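Local coordinates for protein minor fimbrium anchoring subunit Mfa2 (Porphyromonas gingivalis, PDB 5NFI) that anchors the minor (Mfa1) fimbriae of this bacterium in the outer membrane and regulates fimbrial length, at residues Thr67-Gly72 with Leu112-Ser117; Val7-Gln12 with Thr135-Arg140; Glu157-Lys162 with Leu213-Lys218; Phe250-Val255 with Val269-Asn274. All coordinates share one frame; numbering follows the deposited sequence.

Contact 1: Thr67-Gly72 with Leu112-Ser117; sequences TIFAWG and LWYATS
Phe69, Ala70 and Trp71 pair edge to edge with Thr116, Ala115 and Tyr114 in a twisted antiparallel beta ladder, part of the N-terminal half of a chain whose family belongs to the transthyretin clan. Strands 64-72 and 113-122 are neighbours here, their short segments 165° apart. Hydrogen-bonded pairs Ala70-Ala115 and Gly72-Trp113 carry two backbone bonds each, among them Ala70 N to Ala115 O at 2.9 Å. On the face of Ala70 and Ala115 the two methyl groups lie 4.2 Å apart (CB to CB), and strands 3-10 and 133-151 cover them. The other face is aromatic. The Tyr114 chain leaves opposite its own backbone N (chi1 178°) and runs alongside Phe69, which sets its CD1 over a face of the Trp71 indole, 3.5 Å from Trp71 CE2. The Tyr114 ring is tilted 49° to the six-membered ring of Trp71. Trp71 NE1 is satisfied beyond the pair by Phe172 O, and Leu112 CD2 lies at the indole edge. At Ser117 a side chain takes the place of a backbone carbonyl: Ile68 N donates to Ser117 OG at 3.2 Å, beside the almost straight backbone bond from Ser117 N to Ile68 O.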
# COMPACT_ATOMS: atom_id res chain seq x y z
N THR A 67 4.93 -18.20 11.69
CA THR A 67 4.34 -17.52 10.56
C THR A 67 5.43 -16.62 9.99
O THR A 67 6.26 -16.08 10.72
CB THR A 67 3.11 -16.69 10.95
OG1 THR A 67 2.25 -17.47 11.79
CG2 THR A 67 2.35 -16.25 9.71
N ILE A 68 5.42 -16.48 8.67
CA ILE A 68 6.41 -15.65 8.02
C ILE A 68 5.74 -14.41 7.44
O ILE A 68 4.70 -14.49 6.79
CB ILE A 68 7.14 -16.46 6.94
CG1 ILE A 68 8.43 -17.02 7.53
CG2 ILE A 68 7.43 -15.60 5.72
CD1 ILE A 68 9.06 -18.12 6.74
N PHE A 69 6.34 -13.24 7.71
CA PHE A 69 5.88 -11.99 7.12
C PHE A 69 6.91 -11.54 6.08
O PHE A 69 8.11 -11.56 6.34
CB PHE A 69 5.69 -10.92 8.19
CG PHE A 69 4.74 -11.33 9.30
CD1 PHE A 69 3.62 -12.11 9.03
CD2 PHE A 69 4.96 -10.94 10.61
CE1 PHE A 69 2.76 -12.50 10.04
CE2 PHE A 69 4.10 -11.33 11.62
CZ PHE A 69 3.00 -12.10 11.33
N ALA A 70 6.45 -11.14 4.91
CA ALA A 70 7.41 -10.79 3.87
C ALA A 70 7.14 -9.42 3.25
O ALA A 70 6.01 -9.06 2.92
CB ALA A 70 7.43 -11.86 2.79
N TRP A 71 8.22 -8.67 3.08
CA TRP A 71 8.11 -7.33 2.55
C TRP A 71 8.97 -7.17 1.32
O TRP A 71 10.14 -7.53 1.33
CB TRP A 71 8.50 -6.31 3.60
CG TRP A 71 7.52 -6.23 4.73
CD1 TRP A 71 7.57 -6.93 5.91
CD2 TRP A 71 6.35 -5.40 4.80
NE1 TRP A 71 6.50 -6.58 6.71
CE2 TRP A 71 5.74 -5.64 6.05
CE3 TRP A 71 5.77 -4.48 3.92
CZ2 TRP A 71 4.58 -4.99 6.44
CZ3 TRP A 71 4.60 -3.83 4.32
CH2 TRP A 71 4.02 -4.08 5.57
N GLY A 72 8.37 -6.65 0.26
CA GLY A 72 9.04 -6.49 -1.00
C GLY A 72 9.32 -5.04 -1.29
O GLY A 72 8.42 -4.20 -1.19
N LEU A 112 5.52 -1.50 -3.44
CA LEU A 112 5.75 -2.03 -2.12
C LEU A 112 4.86 -3.23 -1.93
O LEU A 112 3.67 -3.17 -2.25
CB LEU A 112 5.46 -1.00 -1.04
CG LEU A 112 5.70 -1.51 0.38
CD1 LEU A 112 7.18 -1.54 0.67
CD2 LEU A 112 4.95 -0.67 1.41
N TRP A 113 5.42 -4.32 -1.42
CA TRP A 113 4.67 -5.57 -1.40
C TRP A 113 4.63 -6.26 -0.05
O TRP A 113 5.61 -6.23 0.69
CB TRP A 113 5.25 -6.54 -2.41
CG TRP A 113 5.30 -6.03 -3.81
CD1 TRP A 113 6.19 -5.14 -4.33
CD2 TRP A 113 4.44 -6.42 -4.88
NE1 TRP A 113 5.92 -4.93 -5.65
CE2 TRP A 113 4.86 -5.71 -6.02
CE3 TRP A 113 3.35 -7.28 -4.98
CZ2 TRP A 113 4.22 -5.84 -7.25
CZ3 TRP A 113 2.73 -7.41 -6.20
CH2 TRP A 113 3.16 -6.70 -7.32
N TYR A 114 3.51 -6.90 0.28
CA TYR A 114 3.43 -7.67 1.50
C TYR A 114 2.88 -9.09 1.31
O TYR A 114 2.00 -9.33 0.49
CB TYR A 114 2.59 -6.95 2.56
CG TYR A 114 2.49 -7.80 3.80
CD1 TYR A 114 3.60 -8.01 4.61
CD2 TYR A 114 1.31 -8.45 4.12
CE1 TYR A 114 3.53 -8.82 5.73
CE2 TYR A 114 1.23 -9.26 5.23
CZ TYR A 114 2.35 -9.44 6.03
OH TYR A 114 2.26 -10.24 7.15
N ALA A 115 3.40 -10.05 2.06
CA ALA A 115 2.79 -11.37 2.08
C ALA A 115 2.75 -11.94 3.50
O ALA A 115 3.66 -11.71 4.30
CB ALA A 115 3.54 -12.32 1.16
N THR A 116 1.68 -12.67 3.80
CA THR A 116 1.68 -13.53 4.98
C THR A 116 1.63 -14.95 4.48
O THR A 116 0.78 -15.30 3.66
CB THR A 116 0.49 -13.26 5.92
OG1 THR A 116 0.51 -11.90 6.37
CG2 THR A 116 0.55 -14.19 7.12
N SER A 117 2.56 -15.77 4.95
CA SER A 117 2.52 -17.20 4.66
C SER A 117 1.48 -17.87 5.56
O SER A 117 1.02 -17.29 6.54
CB SER A 117 3.89 -17.84 4.88
OG SER A 117 4.07 -18.11 6.26

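Contact 2: Val7-Gln12 with Thr135-Arg140; sequences VNFYSQ and TRANLR
The phenol ring of Tyr10 is clamped between Arg136 and Asn138 in a parallel strand pair. The Arg136 guanidinium lies flat on one face of the ring, planes 11° apart and CZ 3.6 Å from the Tyr10 ring centroid, a cation-pi stack. Arg136 is bent at its third torsion (chi3 72°), which folds the charged end back over the ring. Asn138 fills the opposite face, its CB 4.1 Å from the Tyr10 ring centroid in a CH-pi contact. On the other side of the strands the knobs are apolar. Ala137 CB is a small bump that sits 3.7 Å from Phe9 CD1, Leu139 CD1 fits against Phe9 CB, and Val7 CG2 lies beside Thr135 CG2. Ala70 and Leu28 also border Phe9. Beyond Tyr10 the backbones hand over to a side chain: the Asn138 amide takes Gln12 N on OD1, from above its carbonyl plane at 3.0 Å, while Ser11 OG donates to Leu139 O. Between Val7 and Leu139, bonds from Asn8 N, Ala137 N, Tyr10 N and Leu139 N step from strand to strand in the pattern of a parallel ladder, here joining the N-terminal strand 3-10 to the long strand 133-151.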
# COMPACT_ATOMS: atom_id res chain seq x y z
N VAL A 7 10.67 -20.80 1.32
CA VAL A 7 9.49 -20.03 0.96
C VAL A 7 9.52 -19.62 -0.50
O VAL A 7 10.52 -19.10 -1.00
CB VAL A 7 9.34 -18.77 1.83
CG1 VAL A 7 8.10 -18.01 1.41
CG2 VAL A 7 9.24 -19.14 3.29
N ASN A 8 8.41 -19.88 -1.17
CA ASN A 8 8.21 -19.51 -2.56
C ASN A 8 7.30 -18.29 -2.66
O ASN A 8 6.24 -18.23 -2.02
CB ASN A 8 7.60 -20.66 -3.33
CG ASN A 8 7.20 -20.26 -4.73
OD1 ASN A 8 6.06 -19.86 -4.97
ND2 ASN A 8 8.14 -20.35 -5.66
N PHE A 9 7.69 -17.31 -3.46
CA PHE A 9 6.89 -16.09 -3.49
C PHE A 9 6.21 -15.95 -4.83
O PHE A 9 6.86 -16.03 -5.88
CB PHE A 9 7.75 -14.87 -3.18
CG PHE A 9 8.27 -14.84 -1.77
CD1 PHE A 9 7.40 -14.70 -0.69
CD2 PHE A 9 9.63 -14.95 -1.50
CE1 PHE A 9 7.88 -14.67 0.61
CE2 PHE A 9 10.12 -14.90 -0.20
CZ PHE A 9 9.24 -14.76 0.85
N TYR A 10 4.89 -15.75 -4.75
CA TYR A 10 4.04 -15.53 -5.91
C TYR A 10 3.14 -14.31 -5.70
O TYR A 10 3.19 -13.67 -4.65
CB TYR A 10 3.20 -16.79 -6.21
CG TYR A 10 2.14 -17.16 -5.18
CD1 TYR A 10 2.48 -17.79 -3.99
CD2 TYR A 10 0.79 -16.92 -5.43
CE1 TYR A 10 1.51 -18.16 -3.06
CE2 TYR A 10 -0.20 -17.28 -4.51
CZ TYR A 10 0.17 -17.91 -3.33
OH TYR A 10 -0.79 -18.27 -2.40
N SER A 11 2.34 -13.98 -6.71
CA SER A 11 1.37 -12.92 -6.56
C SER A 11 0.10 -13.28 -7.31
O SER A 11 0.08 -13.35 -8.54
CB SER A 11 1.92 -11.58 -7.04
OG SER A 11 1.04 -10.51 -6.71
N GLN A 12 -0.96 -13.53 -6.56
CA GLN A 12 -2.24 -13.88 -7.13
C GLN A 12 -3.29 -13.09 -6.40
O GLN A 12 -3.56 -13.29 -5.22
CB GLN A 12 -2.50 -15.37 -7.03
CG GLN A 12 -3.75 -15.80 -7.75
CD GLN A 12 -3.74 -17.26 -8.11
OE1 GLN A 12 -2.97 -18.05 -7.54
NE2 GLN A 12 -4.58 -17.64 -9.06
N THR A 135 6.86 -23.78 2.10
CA THR A 135 5.61 -23.06 2.06
C THR A 135 5.63 -22.04 0.92
O THR A 135 6.67 -21.83 0.30
CB THR A 135 5.33 -22.35 3.40
OG1 THR A 135 3.98 -21.85 3.42
CG2 THR A 135 6.30 -21.20 3.61
N ARG A 136 4.47 -21.45 0.64
CA ARG A 136 4.33 -20.39 -0.35
C ARG A 136 3.73 -19.17 0.33
O ARG A 136 3.00 -19.30 1.32
CB ARG A 136 3.43 -20.82 -1.51
CG ARG A 136 3.94 -21.99 -2.29
CD ARG A 136 2.96 -22.47 -3.35
NE ARG A 136 2.83 -21.57 -4.50
CZ ARG A 136 1.70 -21.00 -4.92
NH1 ARG A 136 0.54 -21.23 -4.29
NH2 ARG A 136 1.70 -20.22 -5.99
N ALA A 137 4.01 -17.98 -0.22
CA ALA A 137 3.43 -16.74 0.27
C ALA A 137 2.96 -15.84 -0.87
O ALA A 137 3.65 -15.70 -1.87
CB ALA A 137 4.43 -16.00 1.14
N ASN A 138 1.78 -15.23 -0.71
CA ASN A 138 1.19 -14.38 -1.76
C ASN A 138 1.48 -12.89 -1.53
O ASN A 138 0.96 -12.27 -0.59
CB ASN A 138 -0.31 -14.62 -1.84
CG ASN A 138 -0.97 -13.89 -3.02
OD1 ASN A 138 -0.37 -13.03 -3.67
ND2 ASN A 138 -2.22 -14.23 -3.30
N LEU A 139 2.31 -12.32 -2.39
CA LEU A 139 2.65 -10.92 -2.29
C LEU A 139 1.55 -10.11 -2.92
O LEU A 139 1.23 -10.29 -4.11
CB LEU A 139 3.99 -10.63 -2.96
CG LEU A 139 5.24 -11.20 -2.29
CD1 LEU A 139 6.34 -11.38 -3.31
CD2 LEU A 139 5.70 -10.29 -1.17
N ARG A 140 0.96 -9.23 -2.11
CA ARG A 140 -0.03 -8.27 -2.53
C ARG A 140 0.62 -6.89 -2.57
O ARG A 140 1.33 -6.51 -1.64
CB ARG A 140 -1.21 -8.26 -1.56
CG ARG A 140 -2.21 -7.13 -1.80
CD ARG A 140 -3.07 -7.31 -3.05
NE ARG A 140 -3.96 -6.16 -3.18
CZ ARG A 140 -4.05 -5.38 -4.26
NH1 ARG A 140 -3.34 -5.66 -5.35
NH2 ARG A 140 -4.86 -4.34 -4.26

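Contact 3: Glu157-Lys162 with Leu213-Lys218; sequences ENYEIK and LSVTHK
Lys218, Lys162 and Glu160 lose much surface in this antiparallel pairing, and aliphatic portions of their side chains make much of the contact. Lys218 follows the end of strand 211-217 and lies across Glu160 at about a right angle, its CG 3.5 Å from Glu160 CB. A bend at its third torsion (chi3 -71°) turns the chain back toward residues 157-158, where Lys218 NZ comes 3.1 Å from Glu157 O. The ammonium therefore stays apart from the carboxylate, Lys218 NZ to Glu160 OE1 5.9 Å, so any attraction between the charges probably acts over a distance. The Lys218 backbone is fastened too, its N donating to Asn158 O. Lys162, at the other end, stretches out along the same face, its CB 3.6 Å from Ser214 OG. The backbones of Lys162 and Ser214 share two hydrogen bonds, as do those of Glu160 and Thr216. On the reverse face His217 presents an edge to the Tyr159 ring, CD2 3.5 Å from Tyr159 CZ with the planes at 60°, and Thr220 OG1 bonds its ND1. Further along that side Ile161 CG2 lies beside Leu213 CD1. Strand 222-228 continues the sheet past 211-217, while strands 133-151 and 196-202 cover Ile161.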
# COMPACT_ATOMS: atom_id res chain seq x y z
N GLU A 157 -5.11 26.11 -13.23
CA GLU A 157 -3.85 26.25 -12.53
C GLU A 157 -4.02 26.83 -11.12
O GLU A 157 -3.10 26.77 -10.31
CB GLU A 157 -2.89 27.13 -13.34
CG GLU A 157 -3.27 28.61 -13.39
CD GLU A 157 -4.33 28.91 -14.42
OE1 GLU A 157 -4.90 27.96 -14.98
OE2 GLU A 157 -4.59 30.11 -14.67
N ASN A 158 -5.20 27.39 -10.83
CA ASN A 158 -5.47 28.00 -9.53
C ASN A 158 -5.96 26.97 -8.52
O ASN A 158 -6.19 27.29 -7.35
CB ASN A 158 -6.50 29.14 -9.65
CG ASN A 158 -5.93 30.41 -10.31
OD1 ASN A 158 -4.73 30.59 -10.46
ND2 ASN A 158 -6.82 31.32 -10.68
N TYR A 159 -6.12 25.73 -8.95
CA TYR A 159 -6.63 24.69 -8.07
C TYR A 159 -5.61 23.57 -7.80
O TYR A 159 -4.76 23.24 -8.64
CB TYR A 159 -7.92 24.11 -8.65
CG TYR A 159 -9.03 25.15 -8.76
CD1 TYR A 159 -9.09 26.03 -9.84
CD2 TYR A 159 -10.01 25.25 -7.78
CE1 TYR A 159 -10.09 26.97 -9.94
CE2 TYR A 159 -11.01 26.20 -7.87
CZ TYR A 159 -11.05 27.06 -8.95
OH TYR A 159 -12.05 27.99 -9.04
N GLU A 160 -5.71 23.00 -6.61
CA GLU A 160 -4.75 22.02 -6.16
C GLU A 160 -5.44 20.77 -5.66
O GLU A 160 -6.35 20.85 -4.82
CB GLU A 160 -3.87 22.60 -5.06
CG GLU A 160 -3.27 21.56 -4.14
CD GLU A 160 -1.95 21.98 -3.56
OE1 GLU A 160 -1.72 23.21 -3.42
OE2 GLU A 160 -1.12 21.08 -3.26
N ILE A 161 -5.01 19.63 -6.18
CA ILE A 161 -5.53 18.35 -5.75
C ILE A 161 -4.59 17.76 -4.71
O ILE A 161 -3.36 17.76 -4.86
CB ILE A 161 -5.71 17.40 -6.93
CG1 ILE A 161 -6.62 18.08 -7.98
CG2 ILE A 161 -6.33 16.09 -6.47
CD1 ILE A 161 -6.76 17.35 -9.30
N LYS A 162 -5.20 17.30 -3.62
CA LYS A 162 -4.48 16.75 -2.50
C LYS A 162 -5.05 15.42 -2.09
O LYS A 162 -6.26 15.20 -2.17
CB LYS A 162 -4.53 17.70 -1.31
CG LYS A 162 -3.81 19.00 -1.53
CD LYS A 162 -3.74 19.77 -0.24
CE LYS A 162 -3.56 21.25 -0.51
NZ LYS A 162 -3.27 22.01 0.76
N LEU A 213 -9.51 12.65 -0.33
CA LEU A 213 -9.23 13.31 -1.59
C LEU A 213 -9.84 14.70 -1.50
O LEU A 213 -10.96 14.84 -1.00
CB LEU A 213 -9.81 12.53 -2.77
CG LEU A 213 -9.55 13.14 -4.14
CD1 LEU A 213 -8.06 13.08 -4.45
CD2 LEU A 213 -10.37 12.44 -5.23
N SER A 214 -9.11 15.72 -1.94
CA SER A 214 -9.62 17.08 -1.79
C SER A 214 -9.15 18.03 -2.88
O SER A 214 -8.08 17.82 -3.47
CB SER A 214 -9.21 17.65 -0.46
OG SER A 214 -7.99 18.33 -0.63
N VAL A 215 -9.96 19.05 -3.15
CA VAL A 215 -9.64 20.08 -4.14
C VAL A 215 -9.74 21.44 -3.50
O VAL A 215 -10.78 21.77 -2.88
CB VAL A 215 -10.57 20.04 -5.38
CG1 VAL A 215 -10.11 21.06 -6.42
CG2 VAL A 215 -10.58 18.67 -6.00
N THR A 216 -8.69 22.23 -3.68
CA THR A 216 -8.54 23.52 -3.03
C THR A 216 -8.25 24.66 -4.03
O THR A 216 -7.47 24.50 -4.96
CB THR A 216 -7.41 23.48 -1.99
OG1 THR A 216 -7.75 22.55 -0.95
CG2 THR A 216 -7.17 24.85 -1.39
N HIS A 217 -8.86 25.81 -3.82
CA HIS A 217 -8.51 26.99 -4.60
C HIS A 217 -7.27 27.62 -3.98
O HIS A 217 -7.36 28.23 -2.91
CB HIS A 217 -9.68 27.97 -4.64
CG HIS A 217 -9.44 29.17 -5.51
ND1 HIS A 217 -9.28 30.44 -5.00
CD2 HIS A 217 -9.32 29.29 -6.85
CE1 HIS A 217 -9.07 31.28 -5.99
NE2 HIS A 217 -9.09 30.61 -7.12
N LYS A 218 -6.11 27.46 -4.63
CA LYS A 218 -4.82 27.87 -4.08
C LYS A 218 -4.71 29.36 -3.68
O LYS A 218 -4.22 29.67 -2.59
CB LYS A 218 -3.69 27.54 -5.07
CG LYS A 218 -3.46 26.06 -5.29
CD LYS A 218 -2.17 25.81 -6.05
CE LYS A 218 -2.27 26.26 -7.49
NZ LYS A 218 -0.95 26.68 -8.07

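Contact 4: Phe250-Val255 with Val269-Asn274; sequences FDIRLV and VQIWIN
Leu254 nestles against Ile271 and Ile252 against Ile273 on the tightly packed face of a beta hairpin, strands 249-258 and 266-273 running antiparallel at 167°. Leu254 CD2 reaches 3.7 Å from Ile271 CB, the two chains lying side by side and pointing the same way. Ile252 CG2 touches both neighbours across the ladder, 4.2 Å from Ile273 CG1 and a little farther from Ile271 CG1. At one end the edge of the Phe250 ring meets Ile273 CG2. Helix 229-233 packs on this layer, Leu229 touching both Ile252 and Ile273, and strand 133-151 flanks 249-258 in the sheet, its Val146 and Val148 touching Ile252.

The reverse face is more open, its residues polar or partly exposed. Arg253 and Trp272 run alongside each other, and Arg253 NH1 lies over one face of the indole, 3.8 Å from Trp272 NE1, with guanidinium and ring planes 27° apart. That indole nitrogen donates to Gln270 OE1 on its own strand, arriving above the amide carbonyl plane, which ties the two side chains together. Val255 CG2 sits at the edge of the indole, and a salt bridge to Asp151 holds Arg253 NH2.

Between the faces run the backbone bonds, such as Trp272 N to Arg253 O at 2.7 Å. At the turn into strand 276-280 the Asn274 side chain replaces a carbonyl: Asp251 N donates to its OD1 at 2.9 Å, and Asn274 N returns a bond to Asp251 O. The chemistry is thus divided: branched hydrocarbon seals the core, while the partly exposed side mixes hydrocarbon and ring contacts with a Trp272-Gln270 bond and the Arg253 cation, its charge probably balanced at least in part by Asp151.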
# COMPACT_ATOMS: atom_id res chain seq x y z
N PHE A 250 -5.97 3.94 -10.09
CA PHE A 250 -7.25 4.59 -9.94
C PHE A 250 -7.33 5.86 -10.79
O PHE A 250 -6.66 6.85 -10.50
CB PHE A 250 -7.52 4.90 -8.47
CG PHE A 250 -7.65 3.68 -7.61
CD1 PHE A 250 -6.53 3.08 -7.04
CD2 PHE A 250 -8.89 3.11 -7.37
CE1 PHE A 250 -6.63 1.95 -6.25
CE2 PHE A 250 -9.02 1.96 -6.58
CZ PHE A 250 -7.88 1.38 -6.02
N ASP A 251 -8.13 5.82 -11.85
CA ASP A 251 -8.37 7.01 -12.66
C ASP A 251 -9.63 7.66 -12.13
O ASP A 251 -10.70 7.07 -12.15
CB ASP A 251 -8.50 6.70 -14.15
CG ASP A 251 -8.08 7.88 -15.02
OD1 ASP A 251 -7.80 8.95 -14.46
OD2 ASP A 251 -8.03 7.75 -16.27
N ILE A 252 -9.48 8.87 -11.61
CA ILE A 252 -10.57 9.58 -10.96
C ILE A 252 -10.88 10.87 -11.68
O ILE A 252 -9.98 11.67 -11.98
CB ILE A 252 -10.24 9.91 -9.49
CG1 ILE A 252 -9.79 8.64 -8.76
CG2 ILE A 252 -11.44 10.59 -8.81
CD1 ILE A 252 -9.50 8.85 -7.31
N ARG A 253 -12.16 11.06 -11.99
CA ARG A 253 -12.58 12.33 -12.58
C ARG A 253 -13.52 13.09 -11.66
O ARG A 253 -14.48 12.55 -11.13
CB ARG A 253 -13.25 12.11 -13.93
CG ARG A 253 -13.66 13.41 -14.57
CD ARG A 253 -14.15 13.21 -15.97
NE ARG A 253 -14.75 14.43 -16.48
CZ ARG A 253 -15.95 14.49 -17.04
NH1 ARG A 253 -16.68 13.39 -17.18
NH2 ARG A 253 -16.41 15.66 -17.48
N LEU A 254 -13.20 14.36 -11.46
CA LEU A 254 -14.05 15.26 -10.70
C LEU A 254 -14.63 16.30 -11.65
O LEU A 254 -13.90 17.07 -12.27
CB LEU A 254 -13.25 15.92 -9.59
CG LEU A 254 -12.61 14.91 -8.63
CD1 LEU A 254 -11.76 15.61 -7.55
CD2 LEU A 254 -13.69 14.02 -8.03
N VAL A 255 -15.95 16.28 -11.80
CA VAL A 255 -16.59 17.26 -12.66
C VAL A 255 -16.98 18.48 -11.84
O VAL A 255 -17.78 18.39 -10.92
CB VAL A 255 -17.81 16.68 -13.34
CG1 VAL A 255 -18.38 17.69 -14.33
CG2 VAL A 255 -17.44 15.38 -14.03
N VAL A 269 -19.65 18.20 -8.79
CA VAL A 269 -21.00 17.70 -8.98
C VAL A 269 -21.05 16.30 -9.58
O VAL A 269 -22.13 15.83 -9.96
CB VAL A 269 -21.83 18.62 -9.91
CG1 VAL A 269 -22.04 20.00 -9.28
CG2 VAL A 269 -21.15 18.75 -11.26
N GLN A 270 -19.90 15.65 -9.68
CA GLN A 270 -19.77 14.29 -10.21
C GLN A 270 -18.38 13.75 -9.94
O GLN A 270 -17.37 14.36 -10.31
CB GLN A 270 -20.04 14.23 -11.71
CG GLN A 270 -21.42 13.74 -12.06
CD GLN A 270 -21.65 13.66 -13.56
OE1 GLN A 270 -20.72 13.77 -14.36
NE2 GLN A 270 -22.91 13.47 -13.95
N ILE A 271 -18.32 12.60 -9.29
CA ILE A 271 -17.04 11.94 -9.14
C ILE A 271 -17.05 10.58 -9.84
O ILE A 271 -17.84 9.69 -9.51
CB ILE A 271 -16.65 11.81 -7.65
CG1 ILE A 271 -15.50 10.82 -7.49
CG2 ILE A 271 -17.84 11.39 -6.82
CD1 ILE A 271 -14.94 10.74 -6.09
N TRP A 272 -16.20 10.45 -10.85
CA TRP A 272 -16.04 9.21 -11.60
C TRP A 272 -14.80 8.48 -11.10
O TRP A 272 -13.77 9.12 -10.88
CB TRP A 272 -15.91 9.48 -13.10
CG TRP A 272 -17.08 10.14 -13.75
CD1 TRP A 272 -17.47 11.46 -13.63
CD2 TRP A 272 -18.01 9.54 -14.66
NE1 TRP A 272 -18.58 11.70 -14.40
CE2 TRP A 272 -18.94 10.54 -15.04
CE3 TRP A 272 -18.16 8.25 -15.18
CZ2 TRP A 272 -19.99 10.28 -15.91
CZ3 TRP A 272 -19.21 8.00 -16.05
CH2 TRP A 272 -20.11 9.01 -16.40
N ILE A 273 -14.91 7.17 -10.92
CA ILE A 273 -13.75 6.34 -10.58
C ILE A 273 -13.73 5.10 -11.49
O ILE A 273 -14.71 4.36 -11.57
CB ILE A 273 -13.74 5.89 -9.11
CG1 ILE A 273 -13.73 7.11 -8.20
CG2 ILE A 273 -12.48 5.06 -8.81
CD1 ILE A 273 -13.77 6.78 -6.72
N ASN A 274 -12.60 4.94 -12.18
CA ASN A 274 -12.40 3.88 -13.16
C ASN A 274 -13.59 3.69 -14.09
O ASN A 274 -13.98 2.58 -14.42
CB ASN A 274 -12.06 2.58 -12.43
CG ASN A 274 -10.70 2.65 -11.75
OD1 ASN A 274 -9.98 3.65 -11.90
ND2 ASN A 274 -10.33 1.61 -11.01

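The contacts form two groups, on opposite sides of the chain's centre for contacts 1 and 3, which lie 36 Å apart between centres. Contacts 1 and 2 adjoin, their centres 8 Å apart: Tyr114 O and Arg140 N, 2.8 Å apart, probably share a hydrogen bond, and Ala70 CB packs 3.6 Å from Phe9 CE1. Contacts 3 and 4, with centres 15 Å apart, meet through hydrocarbon, Val215 CG2 lying 3.6 Å from Leu254 CD1. Strand 133-151 spans the two groups: it supplies half of contact 2 and runs parallel beside strand 249-258 of contact 4, although the nearest atoms of these two contacts remain about 7 Å apart.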